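Local structure of 5-cytosine DNA methyltransferase (Entamoeba histolytica, 3QV2) at residues 234-239 against 244-249; 238-243 against 271-276. The protein probably transfers a methyl group from S-adenosylmethionine to carbon 5 of cytosine in tRNA or DNA, as a member of the Dnmt2 branch of methyltransferases. One frame throughout, in Å; residues are numbered along the deposited sequence.

Contact 1: residues 234-239 against 244-249; sequences CFTKSY and EGTGSI
Thr-236 and Thr-246 meet where the two segments pack most tightly. The amide of Thr-236 gives a nearly straight bond to Thr-246 O (N to O 2.9 Å, 167° at the hydrogen), approaching from above the carbonyl plane. Their side chains cross at about a right angle, with Thr-236 OG1 only 3.2 Å from Thr-246 CB, while Thr-246 OG1 is bonded to Ile-242 O. On the buried side, Tyr-239 OH donates to Ser-248 O over a short 2.6 Å. Tyr-239 swings CG away from its own amide nitrogen (chi1 -177°), which lays the phenol along 246-248, and Gly-247 O and Ser-248 O border its edge. Phe-235 CD1 stands 3.9 Å above the centre of the Tyr-239 ring. Gly-247 CA fits beside both rings, 4.2 Å from Phe-235 CD1, at backbone angles that suit glycine. The other side is looser: exposed Gly-245 offers little beyond its carbonyl, which meets Thr-236 CG2 at 3.4 Å, and partly exposed Ser-238 touches Thr-246 at the margin. The Cys-Phe-Thr and Gly-Thr-Gly-Ser elements match the two ends of the CFT-containing motif of Dnmt2 enzymes, here folded back on itself, probably in the target recognition region.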
loop_
_atom_site.group_PDB
_atom_site.type_symbol
_atom_site.label_atom_id
_atom_site.label_comp_id
_atom_site.label_asym_id
_atom_site.label_seq_id
_atom_site.Cartn_x
_atom_site.Cartn_y
_atom_site.Cartn_z
ATOM N N CYS A 234 -2.745 10.609 5.565
ATOM C CA CYS A 234 -1.934 9.546 4.989
ATOM C C CYS A 234 -0.676 9.299 5.814
ATOM O O CYS A 234 0.112 10.214 6.052
ATOM C CB CYS A 234 -1.554 9.892 3.549
ATOM S SG CYS A 234 -0.507 8.667 2.732
ATOM N N PHE A 235 -0.495 8.059 6.258
ATOM C CA PHE A 235 0.725 7.674 6.954
ATOM C C PHE A 235 1.822 7.392 5.934
ATOM O O PHE A 235 1.646 6.569 5.038
ATOM C CB PHE A 235 0.490 6.432 7.817
ATOM C CG PHE A 235 -0.388 6.674 9.014
ATOM C CD1 PHE A 235 0.114 7.298 10.144
ATOM C CD2 PHE A 235 -1.708 6.256 9.018
ATOM C CE1 PHE A 235 -0.687 7.515 11.250
ATOM C CE2 PHE A 235 -2.515 6.470 10.122
ATOM C CZ PHE A 235 -2.002 7.100 11.239
ATOM N N THR A 236 2.951 8.082 6.068
ATOM C CA THR A 236 4.074 7.873 5.160
ATOM C C THR A 236 5.292 7.301 5.881
ATOM O O THR A 236 5.281 7.109 7.098
ATOM C CB THR A 236 4.481 9.170 4.429
ATOM O OG1 THR A 236 5.138 10.056 5.342
ATOM C CG2 THR A 236 3.260 9.857 3.836
ATOM N N LYS A 237 6.342 7.045 5.109
ATOM C CA LYS A 237 7.542 6.381 5.604
ATOM C C LYS A 237 8.170 7.048 6.830
ATOM O O LYS A 237 8.594 6.367 7.763
ATOM C CB LYS A 237 8.573 6.285 4.478
ATOM C CG LYS A 237 9.769 5.402 4.782
ATOM C CD LYS A 237 10.640 5.241 3.544
ATOM C CE LYS A 237 11.729 4.198 3.750
ATOM N NZ LYS A 237 12.512 3.969 2.501
ATOM N N SER A 238 8.228 8.376 6.825
ATOM C CA SER A 238 8.953 9.108 7.862
ATOM C C SER A 238 8.078 9.549 9.034
ATOM O O SER A 238 8.416 10.497 9.742
ATOM C CB SER A 238 9.657 10.326 7.257
ATOM O OG SER A 238 10.608 9.932 6.282
ATOM N N TYR A 239 6.961 8.862 9.244
ATOM C CA TYR A 239 6.064 9.208 10.342
ATOM C C TYR A 239 6.808 9.128 11.672
ATOM O O TYR A 239 7.592 8.208 11.893
ATOM C CB TYR A 239 4.837 8.294 10.343
ATOM C CG TYR A 239 3.810 8.619 11.407
ATOM C CD1 TYR A 239 3.149 9.842 11.414
ATOM C CD2 TYR A 239 3.486 7.696 12.391
ATOM C CE1 TYR A 239 2.205 10.138 12.382
ATOM C CE2 TYR A 239 2.546 7.984 13.362
ATOM C CZ TYR A 239 1.908 9.204 13.353
ATOM O OH TYR A 239 0.970 9.485 14.321
ATOM N N GLU A 244 5.435 17.253 9.236
ATOM C CA GLU A 244 4.436 17.561 8.215
ATOM C C GLU A 244 4.287 16.490 7.137
ATOM O O GLU A 244 5.273 15.959 6.628
ATOM C CB GLU A 244 4.747 18.910 7.560
ATOM C CG GLU A 244 4.844 20.066 8.538
ATOM C CD GLU A 244 5.149 21.383 7.853
ATOM O OE1 GLU A 244 4.253 21.915 7.164
ATOM O OE2 GLU A 244 6.284 21.883 8.000
ATOM N N GLY A 245 3.037 16.184 6.797
ATOM C CA GLY A 245 2.723 15.332 5.662
ATOM C C GLY A 245 3.070 13.862 5.805
ATOM O O GLY A 245 3.086 13.129 4.815
ATOM N N THR A 246 3.340 13.421 7.028
ATOM C CA THR A 246 3.711 12.027 7.256
ATOM C C THR A 246 2.641 11.264 8.029
ATOM O O THR A 246 2.762 10.057 8.241
ATOM C CB THR A 246 5.052 11.909 7.998
ATOM O OG1 THR A 246 4.916 12.425 9.327
ATOM C CG2 THR A 246 6.134 12.679 7.260
ATOM N N GLY A 247 1.598 11.972 8.452
ATOM C CA GLY A 247 0.502 11.353 9.173
ATOM C C GLY A 247 -0.024 12.200 10.317
ATOM O O GLY A 247 0.684 13.055 10.849
ATOM N N SER A 248 -1.275 11.960 10.696
ATOM C CA SER A 248 -1.896 12.677 11.801
ATOM C C SER A 248 -1.420 12.126 13.140
ATOM O O SER A 248 -0.846 11.039 13.205
ATOM C CB SER A 248 -3.421 12.567 11.719
ATOM O OG SER A 248 -3.910 13.025 10.470
ATOM N N ILE A 249 -1.653 12.887 14.206
ATOM C CA ILE A 249 -1.438 12.395 15.564
ATOM C C ILE A 249 -2.762 12.418 16.323
ATOM O O ILE A 249 -3.724 13.045 15.883
ATOM C CB ILE A 249 -0.378 13.212 16.325
ATOM C CG1 ILE A 249 -0.772 14.690 16.383
ATOM C CG2 ILE A 249 0.989 13.041 15.677
ATOM C CD1 ILE A 249 0.181 15.535 17.201
#

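Contact 2: residues 238-243 against 271-276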
loop_
_atom_site.group_PDB
_atom_site.type_symbol
_atom_site.label_atom_id
_atom_site.label_comp_id
_atom_site.label_asym_id
_atom_site.label_seq_id
_atom_site.Cartn_x
_atom_site.Cartn_y
_atom_site.Cartn_z
ATOM N N SER A 238 8.228 8.376 6.825
ATOM C CA SER A 238 8.953 9.108 7.862
ATOM C C SER A 238 8.078 9.549 9.034
ATOM O O SER A 238 8.416 10.497 9.742
ATOM C CB SER A 238 9.657 10.326 7.257
ATOM O OG SER A 238 10.608 9.932 6.282
ATOM N N TYR A 239 6.961 8.862 9.244
ATOM C CA TYR A 239 6.064 9.208 10.342
ATOM C C TYR A 239 6.808 9.128 11.672
ATOM O O TYR A 239 7.592 8.208 11.893
ATOM C CB TYR A 239 4.837 8.294 10.343
ATOM C CG TYR A 239 3.810 8.619 11.407
ATOM C CD1 TYR A 239 3.149 9.842 11.414
ATOM C CD2 TYR A 239 3.486 7.696 12.391
ATOM C CE1 TYR A 239 2.205 10.138 12.382
ATOM C CE2 TYR A 239 2.546 7.984 13.362
ATOM C CZ TYR A 239 1.908 9.204 13.353
ATOM O OH TYR A 239 0.970 9.485 14.321
ATOM N N THR A 240 6.560 10.107 12.541
ATOM C CA THR A 240 7.241 10.246 13.833
ATOM C C THR A 240 8.681 10.739 13.701
ATOM O O THR A 240 9.384 10.900 14.699
ATOM C CB THR A 240 7.210 8.950 14.686
ATOM O OG1 THR A 240 8.173 8.011 14.193
ATOM C CG2 THR A 240 5.823 8.327 14.675
ATOM N N LYS A 241 9.115 10.980 12.468
ATOM C CA LYS A 241 10.442 11.528 12.217
ATOM C C LYS A 241 10.307 12.942 11.664
ATOM O O LYS A 241 10.946 13.875 12.146
ATOM C CB LYS A 241 11.214 10.643 11.235
ATOM C CG LYS A 241 12.725 10.850 11.245
ATOM C CD LYS A 241 13.338 10.368 12.553
ATOM C CE LYS A 241 14.858 10.431 12.524
ATOM N NZ LYS A 241 15.361 11.826 12.393
ATOM N N ILE A 242 9.467 13.090 10.644
ATOM C CA ILE A 242 9.150 14.398 10.084
ATOM C C ILE A 242 7.715 14.752 10.445
ATOM O O ILE A 242 6.814 13.923 10.320
ATOM C CB ILE A 242 9.317 14.426 8.551
ATOM C CG1 ILE A 242 10.799 14.475 8.172
ATOM C CG2 ILE A 242 8.597 15.626 7.956
ATOM C CD1 ILE A 242 11.557 13.202 8.474
ATOM N N VAL A 243 7.509 15.984 10.897
ATOM C CA VAL A 243 6.204 16.414 11.388
ATOM C C VAL A 243 5.141 16.502 10.292
ATOM O O VAL A 243 4.075 15.896 10.403
ATOM C CB VAL A 243 6.300 17.775 12.113
ATOM C CG1 VAL A 243 4.913 18.281 12.478
ATOM C CG2 VAL A 243 7.179 17.657 13.351
ATOM N N LEU A 271 -1.288 14.439 23.577
ATOM C CA LEU A 271 -1.061 14.074 22.183
ATOM C C LEU A 271 -0.019 12.967 22.059
ATOM O O LEU A 271 0.965 12.946 22.797
ATOM C CB LEU A 271 -0.623 15.297 21.375
ATOM C CG LEU A 271 -1.582 16.488 21.388
ATOM C CD1 LEU A 271 -1.029 17.634 20.555
ATOM C CD2 LEU A 271 -2.961 16.073 20.896
ATOM N N ARG A 272 -0.241 12.048 21.123
ATOM C CA ARG A 272 0.704 10.967 20.867
ATOM C C ARG A 272 0.641 10.535 19.411
ATOM O O ARG A 272 -0.368 10.742 18.737
ATOM C CB ARG A 272 0.408 9.763 21.765
ATOM C CG ARG A 272 -0.896 9.049 21.443
ATOM C CD ARG A 272 -0.999 7.721 22.179
ATOM N NE ARG A 272 -2.304 7.092 21.995
ATOM C CZ ARG A 272 -2.591 6.226 21.027
ATOM N NH1 ARG A 272 -1.662 5.881 20.147
ATOM N NH2 ARG A 272 -3.807 5.707 20.940
ATOM N N TYR A 273 1.723 9.936 18.925
ATOM C CA TYR A 273 1.710 9.329 17.604
ATOM C C TYR A 273 0.879 8.061 17.663
ATOM O O TYR A 273 0.750 7.443 18.720
ATOM C CB TYR A 273 3.125 8.968 17.146
ATOM C CG TYR A 273 4.104 10.119 17.131
ATOM C CD1 TYR A 273 4.059 11.084 16.134
ATOM C CD2 TYR A 273 5.089 10.227 18.103
ATOM C CE1 TYR A 273 4.960 12.134 16.114
ATOM C CE2 TYR A 273 5.993 11.270 18.093
ATOM C CZ TYR A 273 5.924 12.220 17.097
ATOM O OH TYR A 273 6.826 13.258 17.089
ATOM N N PHE A 274 0.306 7.675 16.530
ATOM C CA PHE A 274 -0.308 6.362 16.422
ATOM C C PHE A 274 0.802 5.320 16.441
ATOM O O PHE A 274 1.874 5.538 15.876
ATOM C CB PHE A 274 -1.120 6.245 15.133
ATOM C CG PHE A 274 -2.373 7.079 15.123
ATOM C CD1 PHE A 274 -3.525 6.626 15.746
ATOM C CD2 PHE A 274 -2.405 8.307 14.482
ATOM C CE1 PHE A 274 -4.683 7.383 15.737
ATOM C CE2 PHE A 274 -3.559 9.070 14.467
ATOM C CZ PHE A 274 -4.700 8.606 15.097
ATOM N N THR A 275 0.554 4.192 17.098
ATOM C CA THR A 275 1.547 3.126 17.169
ATOM C C THR A 275 1.608 2.369 15.848
ATOM O O THR A 275 0.676 2.441 15.048
ATOM C CB THR A 275 1.220 2.129 18.293
ATOM O OG1 THR A 275 0.090 1.334 17.914
ATOM C CG2 THR A 275 0.917 2.865 19.588
ATOM N N PRO A 276 2.710 1.642 15.612
ATOM C CA PRO A 276 2.820 0.827 14.399
ATOM C C PRO A 276 1.629 -0.117 14.261
ATOM O O PRO A 276 1.084 -0.283 13.168
ATOM C CB PRO A 276 4.100 0.024 14.637
ATOM C CG PRO A 276 4.911 0.875 15.552
ATOM C CD PRO A 276 3.926 1.575 16.442
#
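Tyr-239 and Phe-274 are joined by the one hydrogen bond that crosses this contact. Phe-274 N donates to Tyr-239 OH at 2.9 Å, with 159° at the hydrogen, and the nitrogen lies in the plane of the phenol ring, at its edge; the oxygen that donates to Ser-248 O is thus also an acceptor. It borders the edge of the Phe-274 ring as well, 3.6 Å from Phe-274 CD2.

The aromatic contribution is a T-shaped pair: Tyr-273 turns its edge to the face of Tyr-239, with centroids 5.7 Å apart and planes at 85°. Tyr-273 CG lies anti to the carbonyl carbon (chi1 -56°), which brings one face of the ring against Thr-240 CG2.

A CH-pi contact adds to these. Thr-240 CG2 sits over that face of Tyr-273, displaced toward the CG side of the ring, 3.8 Å from the centroid and 3.5 Å from Tyr-273 CG. Helix 298-306 packs alongside, Thr-240 touching Lys-299 and Tyr-302, and Phe-274 O accepts a hydrogen bond from Tyr-302 OH.

Chemically, a single buried phenol oxygen satisfies one backbone N-H and one backbone carbonyl of different segments. Those two bonds fix where the phenol end sits and which way its O-H points, a pattern consistent with a neutral hydroxyl, while packing against Phe-235 and Tyr-273 holds the tilt of the ring. The rest of the contact is apolar, an edge-to-face pair and a methyl over a ring.

Overall arrangement
Contacts 1 and 2 lie about 7 Å apart, centre to centre, on one side of the chain's centre and away from the large mixed sheet. Along the chain, 234-239 and the overlapping 238-243 come first, then 244-249, which runs into strand 249-251, and finally 271-276, which leads into helix 276-282. Tyr-239 belongs to both contacts: Phe-235 and Tyr-273 approach its ring on opposite faces. Direct packing also links them, Phe-235 CZ lying 3.5 Å from Phe-274 CD2. Contact 1 folds the Dnmt2 motif on itself and contact 2 joins it to the chain before helix 276-282, with the side chain of Thr-236 about 9 Å from that of Cys-86, the predicted catalytic residue.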